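Local coordinates for conserved hypothetical protein (Thermoplasma acidophilum, PDB 1RLH) that is of unknown function but belongs to the adenosine-specific kinase family and may act on adenosine or transfer adenosine monophosphate to proteins, at residues A[35-39]-A[40-44]; A[107-110]-A[111-114]. All blocks are in the same frame, centred on the assembly; numbering follows the deposited sequence.

Contact 1 (A[35-39]-A[40-44])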
loop_
_atom_site.group_PDB
_atom_site.type_symbol
_atom_site.label_atom_id
_atom_site.label_comp_id
_atom_site.label_asym_id
_atom_site.label_seq_id
_atom_site.Cartn_x
_atom_site.Cartn_y
_atom_site.Cartn_z
ATOM N N HIS A 35 -12.329 -1.152 0.397
ATOM C CA HIS A 35 -13.719 -0.917 0.793
ATOM C C HIS A 35 -14.466 -2.243 0.865
ATOM O O HIS A 35 -14.705 -2.882 -0.164
ATOM C CB HIS A 35 -14.437 -0.026 -0.227
ATOM C CG HIS A 35 -13.821 1.326 -0.404
ATOM N ND1 HIS A 35 -14.119 2.139 -1.478
ATOM C CD2 HIS A 35 -12.927 2.010 0.349
ATOM C CE1 HIS A 35 -13.434 3.265 -1.378
ATOM N NE2 HIS A 35 -12.704 3.213 -0.280
ATOM N N PHE A 36 -14.838 -2.643 2.076
ATOM C CA PHE A 36 -15.575 -3.882 2.308
ATOM C C PHE A 36 -14.941 -5.139 1.717
ATOM O O PHE A 36 -15.626 -6.142 1.502
ATOM C CB PHE A 36 -17.011 -3.743 1.793
ATOM C CG PHE A 36 -17.804 -2.686 2.503
ATOM C CD1 PHE A 36 -18.124 -1.492 1.868
ATOM C CD2 PHE A 36 -18.208 -2.874 3.819
ATOM C CE1 PHE A 36 -18.836 -0.495 2.538
ATOM C CE2 PHE A 36 -18.918 -1.884 4.496
ATOM C CZ PHE A 36 -19.232 -0.693 3.857
ATOM N N ILE A 37 -13.639 -5.087 1.453
ATOM C CA ILE A 37 -12.925 -6.242 0.915
ATOM C C ILE A 37 -12.473 -7.097 2.095
ATOM O O ILE A 37 -11.976 -6.572 3.093
ATOM C CB ILE A 37 -11.680 -5.818 0.107
ATOM C CG1 ILE A 37 -12.107 -4.999 -1.114
ATOM C CG2 ILE A 37 -10.885 -7.045 -0.315
ATOM C CD1 ILE A 37 -13.067 -5.722 -2.037
ATOM N N LYS A 38 -12.650 -8.410 1.980
ATOM C CA LYS A 38 -12.270 -9.328 3.051
ATOM C C LYS A 38 -11.083 -10.197 2.662
ATOM O O LYS A 38 -10.409 -10.759 3.526
ATOM C CB LYS A 38 -13.447 -10.238 3.413
ATOM C CG LYS A 38 -14.719 -9.507 3.814
ATOM C CD LYS A 38 -15.832 -10.493 4.156
ATOM C CE LYS A 38 -16.189 -11.369 2.962
ATOM N NZ LYS A 38 -17.241 -12.370 3.291
ATOM N N THR A 39 -10.836 -10.313 1.360
ATOM C CA THR A 39 -9.737 -11.134 0.863
ATOM C C THR A 39 -8.912 -10.433 -0.213
ATOM O O THR A 39 -9.434 -9.652 -1.007
ATOM C CB THR A 39 -10.260 -12.466 0.296
ATOM O OG1 THR A 39 -9.197 -13.159 -0.369
ATOM C CG2 THR A 39 -11.398 -12.217 -0.679
ATOM N N VAL A 40 -7.617 -10.728 -0.229
ATOM C CA VAL A 40 -6.705 -10.131 -1.192
ATOM C C VAL A 40 -6.954 -10.649 -2.609
ATOM O O VAL A 40 -6.453 -10.078 -3.576
ATOM C CB VAL A 40 -5.232 -10.402 -0.791
ATOM C CG1 VAL A 40 -4.935 -11.884 -0.875
ATOM C CG2 VAL A 40 -4.287 -9.602 -1.680
ATOM N N GLU A 41 -7.733 -11.720 -2.734
ATOM C CA GLU A 41 -8.021 -12.286 -4.052
ATOM C C GLU A 41 -8.777 -11.278 -4.913
ATOM O O GLU A 41 -8.610 -11.242 -6.130
ATOM C CB GLU A 41 -8.848 -13.571 -3.938
ATOM C CG GLU A 41 -10.319 -13.344 -3.618
ATOM C CD GLU A 41 -11.231 -14.337 -4.323
ATOM O OE1 GLU A 41 -12.461 -14.280 -4.104
ATOM O OE2 GLU A 41 -10.720 -15.171 -5.101
ATOM N N ASP A 42 -9.614 -10.464 -4.275
ATOM C CA ASP A 42 -10.385 -9.445 -4.984
ATOM C C ASP A 42 -9.430 -8.507 -5.713
ATOM O O ASP A 42 -9.627 -8.187 -6.885
ATOM C CB ASP A 42 -11.232 -8.640 -3.996
ATOM C CG ASP A 42 -12.367 -9.448 -3.405
ATOM O OD1 ASP A 42 -12.171 -10.652 -3.145
ATOM O OD2 ASP A 42 -13.452 -8.874 -3.187
ATOM N N LEU A 43 -8.394 -8.069 -5.006
ATOM C CA LEU A 43 -7.403 -7.172 -5.586
ATOM C C LEU A 43 -6.572 -7.906 -6.627
ATOM O O LEU A 43 -6.298 -7.379 -7.703
ATOM C CB LEU A 43 -6.479 -6.623 -4.497
ATOM C CG LEU A 43 -7.125 -5.717 -3.449
ATOM C CD1 LEU A 43 -6.120 -5.429 -2.346
ATOM C CD2 LEU A 43 -7.605 -4.429 -4.104
ATOM N N ASN A 44 -6.172 -9.129 -6.298
ATOM C CA ASN A 44 -5.370 -9.934 -7.208
ATOM C C ASN A 44 -6.076 -10.094 -8.550
ATOM O O ASN A 44 -5.450 -10.019 -9.607
ATOM C CB ASN A 44 -5.120 -11.320 -6.610
ATOM C CG ASN A 44 -4.057 -12.091 -7.362
ATOM O OD1 ASN A 44 -4.199 -13.289 -7.613
ATOM N ND2 ASN A 44 -2.976 -11.409 -7.717
HETATM O O HOH W 1 -14.030 -9.394 -0.090
#

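Contact 2 (A[107-110]-A[111-114])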
loop_
_atom_site.group_PDB
_atom_site.type_symbol
_atom_site.label_atom_id
_atom_site.label_comp_id
_atom_site.label_asym_id
_atom_site.label_seq_id
_atom_site.Cartn_x
_atom_site.Cartn_y
_atom_site.Cartn_z
ATOM N N ILE A 107 0.067 0.276 -15.430
ATOM C CA ILE A 107 0.188 0.758 -14.061
ATOM C C ILE A 107 -1.001 1.668 -13.748
ATOM O O ILE A 107 -1.654 1.519 -12.718
ATOM C CB ILE A 107 1.498 1.556 -13.865
ATOM C CG1 ILE A 107 2.707 0.644 -14.092
ATOM C CG2 ILE A 107 1.538 2.157 -12.474
ATOM C CD1 ILE A 107 2.763 -0.553 -13.163
ATOM N N LEU A 108 -1.281 2.601 -14.652
ATOM C CA LEU A 108 -2.394 3.530 -14.476
ATOM C C LEU A 108 -3.719 2.784 -14.363
ATOM O O LEU A 108 -4.554 3.121 -13.526
ATOM C CB LEU A 108 -2.466 4.509 -15.648
ATOM C CG LEU A 108 -1.262 5.420 -15.888
ATOM C CD1 LEU A 108 -1.518 6.278 -17.120
ATOM C CD2 LEU A 108 -1.019 6.298 -14.669
ATOM N N ASN A 109 -3.917 1.776 -15.209
ATOM C CA ASN A 109 -5.157 1.005 -15.171
ATOM C C ASN A 109 -5.278 0.209 -13.877
ATOM O O ASN A 109 -6.374 0.037 -13.350
ATOM C CB ASN A 109 -5.253 0.062 -16.373
ATOM C CG ASN A 109 -5.611 0.791 -17.653
ATOM O OD1 ASN A 109 -6.278 1.826 -17.622
ATOM N ND2 ASN A 109 -5.187 0.245 -18.787
ATOM N N ALA A 110 -4.151 -0.278 -13.370
ATOM C CA ALA A 110 -4.159 -1.031 -12.121
ATOM C C ALA A 110 -4.688 -0.111 -11.021
ATOM O O ALA A 110 -5.493 -0.521 -10.180
ATOM C CB ALA A 110 -2.751 -1.499 -11.783
ATOM N N VAL A 111 -4.236 1.142 -11.038
ATOM C CA VAL A 111 -4.668 2.114 -10.038
ATOM C C VAL A 111 -6.156 2.404 -10.190
ATOM O O VAL A 111 -6.897 2.407 -9.204
ATOM C CB VAL A 111 -3.890 3.442 -10.158
ATOM C CG1 VAL A 111 -4.419 4.449 -9.142
ATOM C CG2 VAL A 111 -2.412 3.195 -9.929
ATOM N N LYS A 112 -6.593 2.645 -11.425
ATOM C CA LYS A 112 -8.002 2.928 -11.687
ATOM C C LYS A 112 -8.873 1.786 -11.181
ATOM O O LYS A 112 -9.942 2.010 -10.614
ATOM C CB LYS A 112 -8.255 3.114 -13.188
ATOM C CG LYS A 112 -7.602 4.336 -13.809
ATOM C CD LYS A 112 -7.943 4.412 -15.295
ATOM C CE LYS A 112 -7.339 5.638 -15.956
ATOM N NZ LYS A 112 -7.893 6.896 -15.387
ATOM N N MET A 113 -8.420 0.557 -11.399
ATOM C CA MET A 113 -9.175 -0.607 -10.959
ATOM C C MET A 113 -9.243 -0.673 -9.438
ATOM O O MET A 113 -10.272 -1.041 -8.876
ATOM C CB MET A 113 -8.556 -1.887 -11.519
ATOM C CG MET A 113 -8.661 -1.998 -13.037
ATOM S SD MET A 113 -10.372 -1.958 -13.625
ATOM C CE MET A 113 -10.537 -0.234 -14.104
ATOM N N CYS A 114 -8.151 -0.312 -8.772
ATOM C CA CYS A 114 -8.134 -0.324 -7.313
ATOM C C CYS A 114 -9.119 0.711 -6.787
ATOM O O CYS A 114 -9.727 0.519 -5.736
ATOM C CB CYS A 114 -6.734 -0.016 -6.785
ATOM S SG CYS A 114 -5.541 -1.355 -7.014
#

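Contact 1 (A[35-39]-A[40-44])
Thr39 and Glu41 meet through a capping bond in which the backbone N of Glu41 gives its hydrogen to Thr39 OG1 at 3.1 Å. The bond is nearly straight, with an N-H...O angle of 171°. It depends on the Thr39 side chain turning OG1 opposite its own backbone N (chi1 171°), beside the carbonyl carbon and facing the incoming turn. That rotation places the methyl CG2 between N and C, where it packs against the side chains of Glu41 and Asp42. Glu41 CG lies 3.3 Å from Thr39 CG2, a cramped and probably strained approach, the two side chains meeting at a slant. Asp42 comes in roughly at right angles to Thr39, and its OD1 is 3.0 Å from Thr39 CG2, an unusually short contact that suggests crowding. A weak backbone bond from Asp42 N to Thr39 O, 3.4 Å long, closes the same turn. With its other carboxylate oxygen, OD2, Asp42 touches CD1 of the buried Ile37 (3.4 Å). The Ile37 and Asp42 side chains run past each other in opposite senses. A water ties Asp42 to the loop as well, accepting from Lys38 N and donating to Asp42 OD2.

Further out, Val40 turns its side chain away from the loop onto Ile58 and Phe60 of strand 55-61 and Arg70 and Asp72 of strand 69-73. At the start of the loop, His35 NE2 is hydrogen-bonded to Ser119 OG. The Asp42 carboxylate, close to the amino end of the helix, would probably be favoured by the helix dipole. A threonine hydroxyl accepting from the N-H two residues on is an ST turn, here making a capping bond in the loop that joins strand 28-34 to helix 41-46.

Contact 2 (A[107-110]-A[111-114])
Ile107 and Val111 belong to one continuous helix, joined by a backbone bond from Val111 N to Ile107 O of 3.1 Å. Three more bonds of the same i to i+4 type follow: Lys112 N to Leu108 O, Met113 N to Asn109 O at 2.9 Å, and Cys114 N to Ala110 O. The side chains of the second turn lean back over these same carbonyl oxygens. Val111 CG2 sits 3.3 Å from Ile107 O, and Met113 CG comes to 3.1 Å from Asn109 O. Lys112 does likewise, with CG 3.3 Å from Leu108 O, because chi1 of -66° swings CG beside its own backbone N and so towards the preceding turn.

This is regular alpha-helix, part of helix 104-115, which packs against the five-stranded antiparallel sheet. The inner face is lined by Ala110 on Ile99 and by Cys114 on Phe95, Ile97 and Ile120, while Val111 also reaches Ile120.

Beyond CG, Lys112 runs extended, its end leading away from the first turn, and bends at the last torsion before the amino group. On the way its CD passes Asn109 OD1 at 3.9 Å, the two side chains meeting at a slant without a polar bond between them. Met113 and Asn109 both rest against His50.

In the fold
Contact 1 comes first along the chain, where strand 28-34 gives way to helix 41-46, and contact 2 follows within helix 104-115. Their centres are about 15 Å apart; the nearest atoms come to about 5 Å without touching. The five-stranded antiparallel sheet relates them: contact 1 reaches strands 55-61 and 69-73, whereas contact 2 packs on strand 94-100. Strand 118-124, at one edge of the sheet and next in the chain after helix 104-115, is met by both. The two are thus a loop-to-helix junction and a helix, packed on one sheet within the adenosine-specific kinase family region of the chain.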